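FAA hydrolase family protein (Pseudomonas aeruginosa, PDB 6J5Y) probably hydrolyses fumarylpyruvate, as a metal-dependent enzyme of the FAH superfamily that binds manganese and pyruvate in its active site. Local coordinates at residues 30-35 with 175-180; 79-84 with 166-171; 94-99 with 182-187; 155-160 with 218-223. One frame throughout, in Å; residues are numbered along the deposited sequence.

Contact 1. Residues 30-35 with 175-180; sequences GRNYAA and QLIWSV. With PYR (pyruvic acid), chain B.
At the wall of the pyruvate pocket, the loop that carries Arg31 is pinned through Asn32 to the loop of residues 175-178. The amide of Asn32, swung toward Trp178 by a chi1 of -150°, meets its backbone in a two-way pairing: Trp178 N donates to Asn32 OD1 over 2.9 Å, almost straight at 170°, while Asn32 ND2 reaches Trp178 O at 3.0 Å. Two bonds from one amide fix its rotation, and ND2 has a further acceptor in Thr201 O. A third bond runs from Ile177 N to Asn32 O (2.8 Å), with the donor 36° out of the carbonyl plane. Leu176 CD2 lies 3.3 Å from Tyr33 CE1, at an oblique approach to the ring. One residue before Asn32, Arg31 N donates to pyruvate OXT over 2.8 Å, so the anchored asparagine directly adjoins a ligand-binding amide. Residues 30-35 link strand 26-30 to helix 34-39, while residues 175-180 lead into helix 180-190, N-capped by Ser179, whose Tyr186 meets Trp178 edge-to-face.

Contact 2. Residues 79-84 with 166-171; sequences YHYEIE and EDRQRS. With MN (manganese (II) ion), chain C; PYR (pyruvic acid), chain B.
Gln169 reaches Ile83 with its carbonyl: Ile83 N donates to Gln169 OE1 over 3.0 Å at 170°, in the carbonyl plane and on a lone pair. Gln169 OE1 also lies 3.3 Å from Ile83 CG2 and at the edge of the Tyr81 ring. Beyond CG the glutamine chain is extended (chi2 -177°), which carries the amide across to strand 79-89; its NE2 is held by Thr203 OG1. Arg168 crosses Tyr81 at about a right angle, and Tyr81 OH stands over one guanidinium face without a hydrogen bond to it, its polar partner being Gly206 O. Arg168 and Gln169 form a classic beta bulge opposite Leu161, which lets consecutive side chains both point at strand 79-89. On that strand, Glu82 and Glu84 point away from Gln169 and bind manganese through Glu82 OE1 (2.2 Å) and Glu84 OE2 (2.0 Å), backed by Arg117 on Glu82 OE2 and Gly202 N on Glu84 OE1. Pyruvate chelates the ion through O and O3, and Asp113 and a water complete its shell.

Contact 3. Residues 94-99 with 182-187; sequences CDIPLE and ETVSYL
Helix 180-190 is docked against the loop leading into the short helix 98-101, with Ser185 at the centre of the contact. Ser185 OG donates to Ile96 O; the modelled separation of 2.5 Å is shorter than expected, so its exact length is doubtful. The hydroxyl is anti to the serine's own carbonyl carbon (chi1 -75°), which keeps it close to its own helix, where Ala181 O, one turn back, is a second and weaker acceptor. Leu98 closes in beside it, with Leu98 CD2 3.3 Å from Ser185 OG. Leu98 CD2 also comes within 4.1 Å of Tyr186 CE1, approaching the ring obliquely. Toward the interior, Ile96 CD1 meets Val184 CG1 at 4.1 Å as the two side chains cross obliquely. Ser188 OG takes the hydrogen bond of Ile96 N, so two serines about one helical turn apart engage both backbone polar groups of Ile96. Serine side chains of helix 180-190 thus bond to the backbone of the loop before helix 98-101, flanked by apolar contacts, within the FAH fold.

Contact 4. Residues 155-160 with 218-223; sequences RHAAIS and GAIDGL
Backbone hydrogen bonding sets the register between residues 158-160 and 218-220, whose axes approach to 4.9 Å and run at 175° to each other. Ser160 and Ala219 are a hydrogen-bonded pair, joined by Ser160 N to Ala219 O (3.1 Å) and Ala219 N to Ser160 O (2.9 Å). Ile159 and Ile220 form the adjoining non-hydrogen-bonded pair, and one step on Asp221 N donates to Ala158 O over 3.0 Å. A side-chain bond follows where strand 215-220 ends and strand 158-163 begins: Asp221 OD2 accepts from Ala158 N at 2.8 Å, the donor standing 67° out of the carboxylate plane. Among the apolar contacts, Ile159 and Ile220 lie side by side and point the same way, with Ile159 CD1 3.7 Å from Ile220 CD1; an Ile159 chi1 of 179° carries CG1 and CD1 alongside Ile220. Ala157 CB touches Ile220 CG2 at 3.9 Å. This isoleucine face packs on Ile83, Leu85 and Val110, whereas Ser160 and Ala219 occupy the other face. Strand 215-220 then leaves through a type II turn, Ile220 to Leu223, where Gly222 takes a positive phi. Such pairing is that of neighbouring antiparallel strands in a mixed beta-sheet, here 158-163 beside 215-220.

From the N terminus, residues 30-35 come first, and contact 1 closes a loop of 139 residues by joining them to 175-180. Contact 2, between 79-84 and 166-171, is nested inside that loop. Contact 3 opens at 94-99 and closes at 182-187, so it crosses both; contact 4, from 155-160 to 218-223, crosses all three. Contacts 1 and 2 share the pyruvate. Contact 1 leads straight into helix 180-190 of contact 3, where Trp178 O packs on Thr183 CG2. Contacts 2 and 4 lie in or against one sheet, where Ser171 N is probably hydrogen-bonded to Ile159 O. Contacts 2 and 3 stay apart, with centres about 27 Å from each other.

Contact 1. Residues 30-35 with 175-180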
loop_
_atom_site.group_PDB
_atom_site.type_symbol
_atom_site.label_atom_id
_atom_site.label_comp_id
_atom_site.label_asym_id
_atom_site.label_seq_id
_atom_site.Cartn_x
_atom_site.Cartn_y
_atom_site.Cartn_z
ATOM N N GLY A 30 -7.943 -4.625 -2.616
ATOM C CA GLY A 30 -8.344 -5.530 -1.529
ATOM C C GLY A 30 -8.497 -6.958 -2.019
ATOM O O GLY A 30 -8.969 -7.167 -3.178
ATOM N N ARG A 31 -8.073 -7.902 -1.184
ATOM C CA ARG A 31 -8.179 -9.372 -1.403
ATOM C C ARG A 31 -7.465 -9.743 -2.704
ATOM O O ARG A 31 -8.107 -10.370 -3.586
ATOM C CB ARG A 31 -9.652 -9.815 -1.409
ATOM C CG ARG A 31 -10.302 -9.767 -0.035
ATOM C CD ARG A 31 -11.781 -10.135 -0.028
ATOM N NE ARG A 31 -12.440 -9.423 1.052
ATOM C CZ ARG A 31 -13.710 -9.049 1.065
ATOM N NH1 ARG A 31 -14.501 -9.334 0.047
ATOM N NH2 ARG A 31 -14.185 -8.388 2.108
ATOM N N ASN A 32 -6.189 -9.360 -2.850
ATOM C CA ASN A 32 -5.438 -9.619 -4.101
ATOM C C ASN A 32 -4.436 -10.762 -3.945
ATOM O O ASN A 32 -3.628 -10.933 -4.847
ATOM C CB ASN A 32 -4.697 -8.378 -4.611
ATOM C CG ASN A 32 -4.568 -8.365 -6.116
ATOM O OD1 ASN A 32 -5.236 -9.137 -6.806
ATOM N ND2 ASN A 32 -3.759 -7.449 -6.631
ATOM N N TYR A 33 -4.497 -11.520 -2.853
ATOM C CA TYR A 33 -3.704 -12.754 -2.657
ATOM C C TYR A 33 -4.701 -13.817 -2.208
ATOM O O TYR A 33 -5.396 -13.547 -1.221
ATOM C CB TYR A 33 -2.587 -12.552 -1.630
ATOM C CG TYR A 33 -1.421 -11.690 -2.062
ATOM C CD1 TYR A 33 -1.497 -10.309 -2.008
ATOM C CD2 TYR A 33 -0.220 -12.247 -2.473
ATOM C CE1 TYR A 33 -0.424 -9.506 -2.354
ATOM C CE2 TYR A 33 0.868 -11.455 -2.822
ATOM C CZ TYR A 33 0.762 -10.074 -2.769
ATOM O OH TYR A 33 1.808 -9.262 -3.131
ATOM N N ALA A 34 -4.776 -14.941 -2.915
ATOM C CA ALA A 34 -5.787 -15.999 -2.672
ATOM C C ALA A 34 -5.717 -16.431 -1.205
ATOM O O ALA A 34 -6.772 -16.489 -0.558
ATOM C CB ALA A 34 -5.566 -17.165 -3.618
ATOM N N ALA A 35 -4.509 -16.657 -0.676
ATOM C CA ALA A 35 -4.295 -17.148 0.710
ATOM C C ALA A 35 -4.876 -16.131 1.697
ATOM O O ALA A 35 -5.545 -16.555 2.652
ATOM C CB ALA A 35 -2.831 -17.435 0.961
ATOM N N GLN A 175 2.147 -14.039 -6.602
ATOM C CA GLN A 175 0.882 -14.580 -6.039
ATOM C C GLN A 175 -0.272 -13.568 -6.180
ATOM O O GLN A 175 -1.389 -13.898 -5.740
ATOM C CB GLN A 175 1.087 -14.924 -4.557
ATOM C CG GLN A 175 2.066 -16.057 -4.300
ATOM C CD GLN A 175 1.606 -17.368 -4.881
ATOM O OE1 GLN A 175 2.264 -17.951 -5.735
ATOM N NE2 GLN A 175 0.458 -17.844 -4.431
ATOM N N LEU A 176 -0.036 -12.369 -6.732
ATOM C CA LEU A 176 -1.099 -11.343 -6.926
ATOM C C LEU A 176 -2.154 -11.951 -7.852
ATOM O O LEU A 176 -1.739 -12.521 -8.887
ATOM C CB LEU A 176 -0.518 -10.070 -7.558
ATOM C CG LEU A 176 0.359 -9.187 -6.665
ATOM C CD1 LEU A 176 0.978 -8.053 -7.485
ATOM C CD2 LEU A 176 -0.435 -8.614 -5.507
ATOM N N ILE A 177 -3.440 -11.837 -7.510
ATOM C CA ILE A 177 -4.549 -12.361 -8.362
ATOM C C ILE A 177 -4.618 -11.478 -9.611
ATOM O O ILE A 177 -4.540 -12.013 -10.726
ATOM C CB ILE A 177 -5.895 -12.433 -7.617
ATOM C CG1 ILE A 177 -5.837 -13.378 -6.407
ATOM C CG2 ILE A 177 -6.998 -12.829 -8.588
ATOM C CD1 ILE A 177 -7.008 -13.250 -5.433
ATOM N N TRP A 178 -4.731 -10.168 -9.427
ATOM C CA TRP A 178 -4.466 -9.162 -10.486
ATOM C C TRP A 178 -3.032 -8.657 -10.325
ATOM O O TRP A 178 -2.760 -7.932 -9.384
ATOM C CB TRP A 178 -5.488 -8.022 -10.454
ATOM C CG TRP A 178 -6.876 -8.434 -10.844
ATOM C CD1 TRP A 178 -7.272 -9.552 -11.529
ATOM C CD2 TRP A 178 -8.067 -7.682 -10.590
ATOM N NE1 TRP A 178 -8.626 -9.545 -11.713
ATOM C CE2 TRP A 178 -9.146 -8.423 -11.130
ATOM C CE3 TRP A 178 -8.323 -6.466 -9.951
ATOM C CZ2 TRP A 178 -10.462 -7.969 -11.063
ATOM C CZ3 TRP A 178 -9.623 -6.019 -9.890
ATOM C CH2 TRP A 178 -10.673 -6.774 -10.418
ATOM N N SER A 179 -2.147 -9.064 -11.229
ATOM C CA SER A 179 -0.752 -8.568 -11.344
ATOM C C SER A 179 -0.748 -7.035 -11.375
ATOM O O SER A 179 -1.814 -6.429 -11.598
ATOM C CB SER A 179 -0.124 -9.129 -12.600
ATOM O OG SER A 179 -0.775 -8.601 -13.761
ATOM N N VAL A 180 0.422 -6.417 -11.253
ATOM C CA VAL A 180 0.565 -4.948 -11.394
ATOM C C VAL A 180 -0.130 -4.519 -12.689
ATOM O O VAL A 180 -0.899 -3.525 -12.663
ATOM C CB VAL A 180 2.041 -4.513 -11.349
ATOM C CG1 VAL A 180 2.183 -3.057 -11.769
ATOM C CG2 VAL A 180 2.638 -4.736 -9.964
HETATM C C PYR B . -6.123 -6.122 1.366
HETATM O O PYR B . -4.962 -5.698 1.193
HETATM O OXT PYR B . -6.460 -7.287 1.049
HETATM C CA PYR B . -6.993 -5.266 1.840
HETATM O O3 PYR B . -6.610 -4.104 2.029
HETATM C CB PYR B . -8.430 -5.569 2.145
HETATM O O HOH W 1 -2.947 -15.554 -4.903
#

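Contact 2. Residues 79-84 with 166-171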
loop_
_atom_site.group_PDB
_atom_site.type_symbol
_atom_site.label_atom_id
_atom_site.label_comp_id
_atom_site.label_asym_id
_atom_site.label_seq_id
_atom_site.Cartn_x
_atom_site.Cartn_y
_atom_site.Cartn_z
ATOM N N TYR A 79 -5.794 -2.926 15.492
ATOM C CA TYR A 79 -4.996 -2.109 14.548
ATOM C C TYR A 79 -4.068 -3.074 13.813
ATOM O O TYR A 79 -3.102 -3.564 14.451
ATOM C CB TYR A 79 -4.320 -0.976 15.318
ATOM C CG TYR A 79 -3.352 -0.095 14.560
ATOM C CD1 TYR A 79 -3.717 0.544 13.389
ATOM C CD2 TYR A 79 -2.083 0.162 15.064
ATOM C CE1 TYR A 79 -2.830 1.364 12.711
ATOM C CE2 TYR A 79 -1.196 1.005 14.416
ATOM C CZ TYR A 79 -1.583 1.623 13.240
ATOM O OH TYR A 79 -0.707 2.427 12.568
ATOM N N HIS A 80 -4.320 -3.283 12.513
ATOM C CA HIS A 80 -3.641 -4.292 11.665
ATOM C C HIS A 80 -2.568 -3.685 10.763
ATOM O O HIS A 80 -2.791 -2.629 10.132
ATOM C CB HIS A 80 -4.631 -5.095 10.828
ATOM C CG HIS A 80 -5.308 -6.171 11.607
ATOM N ND1 HIS A 80 -5.602 -7.404 11.050
ATOM C CD2 HIS A 80 -5.710 -6.221 12.892
ATOM C CE1 HIS A 80 -6.202 -8.166 11.960
ATOM N NE2 HIS A 80 -6.261 -7.470 13.103
ATOM N N TYR A 81 -1.433 -4.379 10.706
ATOM C CA TYR A 81 -0.398 -4.209 9.660
ATOM C C TYR A 81 -0.871 -4.979 8.427
ATOM O O TYR A 81 -1.643 -5.952 8.597
ATOM C CB TYR A 81 0.959 -4.739 10.120
ATOM C CG TYR A 81 0.932 -6.194 10.505
ATOM C CD1 TYR A 81 0.993 -7.190 9.543
ATOM C CD2 TYR A 81 0.773 -6.574 11.823
ATOM C CE1 TYR A 81 0.915 -8.528 9.886
ATOM C CE2 TYR A 81 0.739 -7.914 12.183
ATOM C CZ TYR A 81 0.808 -8.895 11.214
ATOM O OH TYR A 81 0.747 -10.216 11.560
ATOM N N GLU A 82 -0.456 -4.514 7.246
ATOM C CA GLU A 82 -0.584 -5.237 5.951
ATOM C C GLU A 82 0.576 -4.828 5.040
ATOM O O GLU A 82 0.524 -3.663 4.560
ATOM C CB GLU A 82 -1.876 -4.836 5.233
ATOM C CG GLU A 82 -3.176 -5.167 5.946
ATOM C CD GLU A 82 -4.422 -4.961 5.092
ATOM O OE1 GLU A 82 -4.288 -4.487 3.968
ATOM O OE2 GLU A 82 -5.528 -5.236 5.570
ATOM N N ILE A 83 1.569 -5.703 4.777
ATOM C CA ILE A 83 2.710 -5.350 3.874
ATOM C C ILE A 83 2.212 -5.418 2.426
ATOM O O ILE A 83 1.396 -6.317 2.120
ATOM C CB ILE A 83 3.947 -6.234 4.134
ATOM C CG1 ILE A 83 5.219 -5.603 3.578
ATOM C CG2 ILE A 83 3.757 -7.644 3.616
ATOM C CD1 ILE A 83 5.564 -4.270 4.202
ATOM N N GLU A 84 2.652 -4.494 1.561
ATOM C CA GLU A 84 2.142 -4.424 0.165
ATOM C C GLU A 84 3.232 -3.860 -0.755
ATOM O O GLU A 84 3.955 -2.921 -0.323
ATOM C CB GLU A 84 0.872 -3.561 0.084
ATOM C CG GLU A 84 -0.184 -3.884 1.122
ATOM C CD GLU A 84 -1.633 -3.589 0.744
ATOM O OE1 GLU A 84 -1.889 -3.072 -0.391
ATOM O OE2 GLU A 84 -2.511 -3.897 1.578
ATOM N N GLU A 166 9.702 -11.676 14.542
ATOM C CA GLU A 166 8.857 -12.867 14.236
ATOM C C GLU A 166 8.235 -12.663 12.854
ATOM O O GLU A 166 7.567 -11.638 12.663
ATOM C CB GLU A 166 7.728 -13.053 15.259
ATOM C CG GLU A 166 8.190 -13.281 16.691
ATOM C CD GLU A 166 8.501 -14.714 17.111
ATOM O OE1 GLU A 166 7.934 -15.656 16.497
ATOM O OE2 GLU A 166 9.304 -14.893 18.075
ATOM N N ASP A 167 8.448 -13.584 11.924
ATOM C CA ASP A 167 7.807 -13.507 10.590
ATOM C C ASP A 167 6.300 -13.609 10.806
ATOM O O ASP A 167 5.867 -14.417 11.648
ATOM C CB ASP A 167 8.346 -14.562 9.622
ATOM C CG ASP A 167 9.766 -14.246 9.202
ATOM O OD1 ASP A 167 10.045 -13.049 8.945
ATOM O OD2 ASP A 167 10.591 -15.190 9.155
ATOM N N ARG A 168 5.554 -12.756 10.119
ATOM C CA ARG A 168 4.077 -12.707 10.182
ATOM C C ARG A 168 3.545 -12.894 8.758
ATOM O O ARG A 168 2.603 -13.676 8.582
ATOM C CB ARG A 168 3.664 -11.415 10.891
ATOM C CG ARG A 168 4.331 -11.213 12.247
ATOM C CD ARG A 168 3.977 -12.228 13.328
ATOM N NE ARG A 168 2.551 -12.186 13.578
ATOM C CZ ARG A 168 1.950 -11.365 14.435
ATOM N NH1 ARG A 168 0.636 -11.391 14.552
ATOM N NH2 ARG A 168 2.649 -10.578 15.234
ATOM N N GLN A 169 4.172 -12.252 7.769
ATOM C CA GLN A 169 3.813 -12.417 6.338
ATOM C C GLN A 169 5.063 -12.749 5.530
ATOM O O GLN A 169 6.100 -12.100 5.717
ATOM C CB GLN A 169 3.144 -11.157 5.786
ATOM C CG GLN A 169 1.989 -10.687 6.641
ATOM C CD GLN A 169 1.316 -9.490 6.022
ATOM O OE1 GLN A 169 1.780 -8.354 6.182
ATOM N NE2 GLN A 169 0.240 -9.743 5.290
ATOM N N ARG A 170 4.940 -13.759 4.679
ATOM C CA ARG A 170 5.982 -14.195 3.723
ATOM C C ARG A 170 5.276 -14.818 2.522
ATOM O O ARG A 170 4.645 -15.881 2.669
ATOM C CB ARG A 170 6.962 -15.185 4.352
ATOM C CG ARG A 170 8.063 -15.619 3.390
ATOM C CD ARG A 170 9.318 -16.077 4.106
ATOM N NE ARG A 170 9.785 -15.086 5.077
ATOM C CZ ARG A 170 10.621 -14.066 4.829
ATOM N NH1 ARG A 170 11.139 -13.869 3.627
ATOM N NH2 ARG A 170 10.955 -13.249 5.809
ATOM N N SER A 171 5.339 -14.136 1.391
ATOM C CA SER A 171 4.769 -14.598 0.110
ATOM C C SER A 171 5.639 -14.049 -1.007
ATOM O O SER A 171 6.781 -13.633 -0.715
ATOM C CB SER A 171 3.327 -14.178 -0.012
ATOM O OG SER A 171 2.794 -14.568 -1.271
HETATM MN MN MN C . -4.434 -3.761 1.930
HETATM C C PYR B . -6.123 -6.122 1.366
HETATM O O PYR B . -4.962 -5.698 1.193
HETATM O OXT PYR B . -6.460 -7.287 1.049
HETATM C CA PYR B . -6.993 -5.266 1.840
HETATM O O3 PYR B . -6.610 -4.104 2.029
HETATM C CB PYR B . -8.430 -5.569 2.145
HETATM O O HOH W 2 -4.661 -2.871 -0.030
#

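Contact 3. Residues 94-99 with 182-187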
loop_
_atom_site.group_PDB
_atom_site.type_symbol
_atom_site.label_atom_id
_atom_site.label_comp_id
_atom_site.label_asym_id
_atom_site.label_seq_id
_atom_site.Cartn_x
_atom_site.Cartn_y
_atom_site.Cartn_z
ATOM N N CYS A 94 -6.554 6.102 -19.604
ATOM C CA CYS A 94 -7.884 5.468 -19.422
ATOM C C CYS A 94 -7.877 4.163 -20.206
ATOM O O CYS A 94 -7.289 4.172 -21.320
ATOM C CB CYS A 94 -9.009 6.329 -19.989
ATOM S SG CYS A 94 -9.051 8.004 -19.302
ATOM N N ASP A 95 -8.516 3.123 -19.681
ATOM C CA ASP A 95 -8.686 1.834 -20.398
ATOM C C ASP A 95 -7.348 1.421 -21.004
ATOM O O ASP A 95 -7.322 1.135 -22.201
ATOM C CB ASP A 95 -9.730 1.946 -21.517
ATOM C CG ASP A 95 -11.141 2.167 -21.002
ATOM O OD1 ASP A 95 -11.316 2.266 -19.786
ATOM O OD2 ASP A 95 -12.053 2.184 -21.820
ATOM N N ILE A 96 -6.304 1.360 -20.177
ATOM C CA ILE A 96 -4.918 1.042 -20.602
ATOM C C ILE A 96 -4.855 -0.449 -20.919
ATOM O O ILE A 96 -5.095 -1.301 -20.053
ATOM C CB ILE A 96 -3.890 1.457 -19.531
ATOM C CG1 ILE A 96 -3.980 2.954 -19.202
ATOM C CG2 ILE A 96 -2.493 1.055 -19.962
ATOM C CD1 ILE A 96 -3.285 3.342 -17.908
ATOM N N PRO A 97 -4.478 -0.798 -22.167
ATOM C CA PRO A 97 -4.257 -2.200 -22.537
ATOM C C PRO A 97 -3.256 -2.926 -21.615
ATOM O O PRO A 97 -2.272 -2.339 -21.211
ATOM C CB PRO A 97 -3.734 -2.069 -23.973
ATOM C CG PRO A 97 -4.411 -0.796 -24.486
ATOM C CD PRO A 97 -4.312 0.137 -23.295
ATOM N N LEU A 98 -3.512 -4.195 -21.318
ATOM C CA LEU A 98 -2.650 -5.043 -20.441
ATOM C C LEU A 98 -1.206 -5.018 -20.939
ATOM O O LEU A 98 -0.303 -4.933 -20.109
ATOM C CB LEU A 98 -3.164 -6.485 -20.408
ATOM C CG LEU A 98 -4.582 -6.671 -19.866
ATOM C CD1 LEU A 98 -5.005 -8.127 -19.999
ATOM C CD2 LEU A 98 -4.668 -6.236 -18.407
ATOM N N GLU A 99 -1.003 -5.040 -22.250
ATOM C CA GLU A 99 0.347 -5.142 -22.878
ATOM C C GLU A 99 1.211 -3.899 -22.608
ATOM O O GLU A 99 2.432 -4.029 -22.656
ATOM C CB GLU A 99 0.196 -5.389 -24.375
ATOM C CG GLU A 99 -0.437 -6.740 -24.696
ATOM C CD GLU A 99 -1.945 -6.738 -24.717
ATOM O OE1 GLU A 99 -2.496 -5.643 -24.627
ATOM O OE2 GLU A 99 -2.570 -7.837 -24.837
ATOM N N GLU A 182 -2.446 -5.985 -14.689
ATOM C CA GLU A 182 -3.911 -6.134 -14.558
ATOM C C GLU A 182 -4.512 -5.028 -13.671
ATOM O O GLU A 182 -5.592 -4.501 -14.037
ATOM C CB GLU A 182 -4.200 -7.504 -13.968
ATOM C CG GLU A 182 -4.110 -8.627 -14.977
ATOM C CD GLU A 182 -3.985 -9.985 -14.320
ATOM O OE1 GLU A 182 -3.107 -10.132 -13.460
ATOM O OE2 GLU A 182 -4.775 -10.872 -14.644
ATOM N N THR A 183 -3.910 -4.737 -12.512
ATOM C CA THR A 183 -4.478 -3.753 -11.542
ATOM C C THR A 183 -4.473 -2.373 -12.208
ATOM O O THR A 183 -5.444 -1.624 -12.056
ATOM C CB THR A 183 -3.773 -3.777 -10.172
ATOM O OG1 THR A 183 -2.423 -3.340 -10.294
ATOM C CG2 THR A 183 -3.778 -5.136 -9.516
ATOM N N VAL A 184 -3.401 -2.017 -12.916
ATOM C CA VAL A 184 -3.318 -0.707 -13.624
ATOM C C VAL A 184 -4.381 -0.648 -14.730
ATOM O O VAL A 184 -5.098 0.342 -14.778
ATOM C CB VAL A 184 -1.896 -0.475 -14.157
ATOM C CG1 VAL A 184 -1.817 0.648 -15.173
ATOM C CG2 VAL A 184 -0.928 -0.267 -13.004
ATOM N N SER A 185 -4.478 -1.665 -15.592
ATOM C CA SER A 185 -5.528 -1.759 -16.636
ATOM C C SER A 185 -6.893 -1.617 -15.982
ATOM O O SER A 185 -7.666 -0.769 -16.434
ATOM C CB SER A 185 -5.476 -3.045 -17.440
ATOM O OG SER A 185 -4.405 -2.984 -18.347
ATOM N N TYR A 186 -7.187 -2.404 -14.953
ATOM C CA TYR A 186 -8.586 -2.464 -14.436
ATOM C C TYR A 186 -8.928 -1.164 -13.695
ATOM O O TYR A 186 -10.008 -0.620 -13.908
ATOM C CB TYR A 186 -8.839 -3.757 -13.664
ATOM C CG TYR A 186 -8.609 -5.009 -14.472
ATOM C CD1 TYR A 186 -8.599 -4.987 -15.860
ATOM C CD2 TYR A 186 -8.403 -6.227 -13.855
ATOM C CE1 TYR A 186 -8.392 -6.136 -16.604
ATOM C CE2 TYR A 186 -8.213 -7.393 -14.583
ATOM C CZ TYR A 186 -8.183 -7.344 -15.963
ATOM O OH TYR A 186 -7.953 -8.475 -16.693
ATOM N N LEU A 187 -8.028 -0.646 -12.870
ATOM C CA LEU A 187 -8.200 0.676 -12.207
ATOM C C LEU A 187 -8.534 1.730 -13.265
ATOM O O LEU A 187 -9.454 2.566 -13.039
ATOM C CB LEU A 187 -6.890 0.985 -11.477
ATOM C CG LEU A 187 -6.907 1.808 -10.198
ATOM C CD1 LEU A 187 -8.021 1.425 -9.217
ATOM C CD2 LEU A 187 -5.538 1.674 -9.544
#

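Contact 4. Residues 155-160 with 218-223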
loop_
_atom_site.group_PDB
_atom_site.type_symbol
_atom_site.label_atom_id
_atom_site.label_comp_id
_atom_site.label_asym_id
_atom_site.label_seq_id
_atom_site.Cartn_x
_atom_site.Cartn_y
_atom_site.Cartn_z
ATOM N N ARG A 155 8.031 -9.286 -11.697
ATOM C CA ARG A 155 6.837 -10.167 -11.644
ATOM C C ARG A 155 7.000 -11.213 -10.541
ATOM O O ARG A 155 5.990 -11.833 -10.178
ATOM C CB ARG A 155 6.626 -10.857 -12.992
ATOM C CG ARG A 155 5.501 -10.251 -13.813
ATOM C CD ARG A 155 5.900 -8.951 -14.469
ATOM N NE ARG A 155 5.329 -8.900 -15.807
ATOM C CZ ARG A 155 5.773 -8.143 -16.799
ATOM N NH1 ARG A 155 5.159 -8.193 -17.971
ATOM N NH2 ARG A 155 6.809 -7.330 -16.621
ATOM N N HIS A 156 8.239 -11.425 -10.098
ATOM C CA HIS A 156 8.651 -12.314 -8.984
ATOM C C HIS A 156 9.419 -11.460 -7.974
ATOM O O HIS A 156 10.260 -10.643 -8.421
ATOM C CB HIS A 156 9.502 -13.482 -9.529
ATOM C CG HIS A 156 8.818 -14.287 -10.586
ATOM N ND1 HIS A 156 8.035 -15.394 -10.286
ATOM C CD2 HIS A 156 8.776 -14.152 -11.932
ATOM C CE1 HIS A 156 7.561 -15.913 -11.403
ATOM N NE2 HIS A 156 8.007 -15.169 -12.434
ATOM N N ALA A 157 9.133 -11.619 -6.682
ATOM C CA ALA A 157 9.842 -10.944 -5.567
ATOM C C ALA A 157 9.253 -11.400 -4.233
ATOM O O ALA A 157 8.032 -11.262 -4.067
ATOM C CB ALA A 157 9.728 -9.439 -5.685
ATOM N N ALA A 158 10.081 -11.892 -3.302
ATOM C CA ALA A 158 9.611 -12.221 -1.940
ATOM C C ALA A 158 9.165 -10.912 -1.283
ATOM O O ALA A 158 9.819 -9.848 -1.517
ATOM C CB ALA A 158 10.659 -12.925 -1.104
ATOM N N ILE A 159 8.061 -11.009 -0.551
ATOM C CA ILE A 159 7.412 -9.933 0.248
ATOM C C ILE A 159 7.182 -10.501 1.648
ATOM O O ILE A 159 6.620 -11.635 1.792
ATOM C CB ILE A 159 6.119 -9.442 -0.424
ATOM C CG1 ILE A 159 5.412 -8.347 0.389
ATOM C CG2 ILE A 159 5.194 -10.614 -0.749
ATOM C CD1 ILE A 159 4.412 -7.541 -0.408
ATOM N N SER A 160 7.625 -9.769 2.657
ATOM C CA SER A 160 7.706 -10.276 4.045
ATOM C C SER A 160 7.447 -9.141 5.038
ATOM O O SER A 160 7.817 -7.961 4.749
ATOM C CB SER A 160 9.039 -10.908 4.270
ATOM O OG SER A 160 10.031 -9.892 4.346
ATOM N N GLY A 218 9.033 -4.581 7.179
ATOM C CA GLY A 218 8.635 -5.127 5.883
ATOM C C GLY A 218 9.798 -5.079 4.926
ATOM O O GLY A 218 10.680 -4.250 5.109
ATOM N N ALA A 219 9.794 -5.959 3.942
ATOM C CA ALA A 219 10.802 -5.941 2.880
ATOM C C ALA A 219 10.196 -6.533 1.614
ATOM O O ALA A 219 9.327 -7.414 1.696
ATOM C CB ALA A 219 12.032 -6.647 3.356
ATOM N N ILE A 220 10.638 -6.018 0.478
ATOM C CA ILE A 220 10.440 -6.690 -0.831
ATOM C C ILE A 220 11.785 -6.760 -1.536
ATOM O O ILE A 220 12.473 -5.720 -1.567
ATOM C CB ILE A 220 9.355 -5.970 -1.652
ATOM C CG1 ILE A 220 8.056 -5.875 -0.839
ATOM C CG2 ILE A 220 9.196 -6.653 -2.999
ATOM C CD1 ILE A 220 6.968 -5.000 -1.422
ATOM N N ASP A 221 12.092 -7.920 -2.128
ATOM C CA ASP A 221 13.335 -8.140 -2.917
ATOM C C ASP A 221 13.574 -6.971 -3.877
ATOM O O ASP A 221 12.663 -6.631 -4.679
ATOM C CB ASP A 221 13.296 -9.432 -3.729
ATOM C CG ASP A 221 13.302 -10.688 -2.880
ATOM O OD1 ASP A 221 13.727 -10.616 -1.730
ATOM O OD2 ASP A 221 12.886 -11.730 -3.392
ATOM N N GLY A 222 14.788 -6.422 -3.855
ATOM C CA GLY A 222 15.181 -5.298 -4.727
ATOM C C GLY A 222 14.673 -3.964 -4.213
ATOM O O GLY A 222 15.168 -2.972 -4.693
ATOM N N LEU A 223 13.760 -3.925 -3.228
ATOM C CA LEU A 223 13.044 -2.684 -2.812
ATOM C C LEU A 223 13.381 -2.304 -1.366
ATOM O O LEU A 223 12.728 -1.418 -0.818
ATOM C CB LEU A 223 11.536 -2.882 -3.002
ATOM C CG LEU A 223 11.090 -3.194 -4.428
ATOM C CD1 LEU A 223 9.581 -3.158 -4.529
ATOM C CD2 LEU A 223 11.690 -2.213 -5.426
#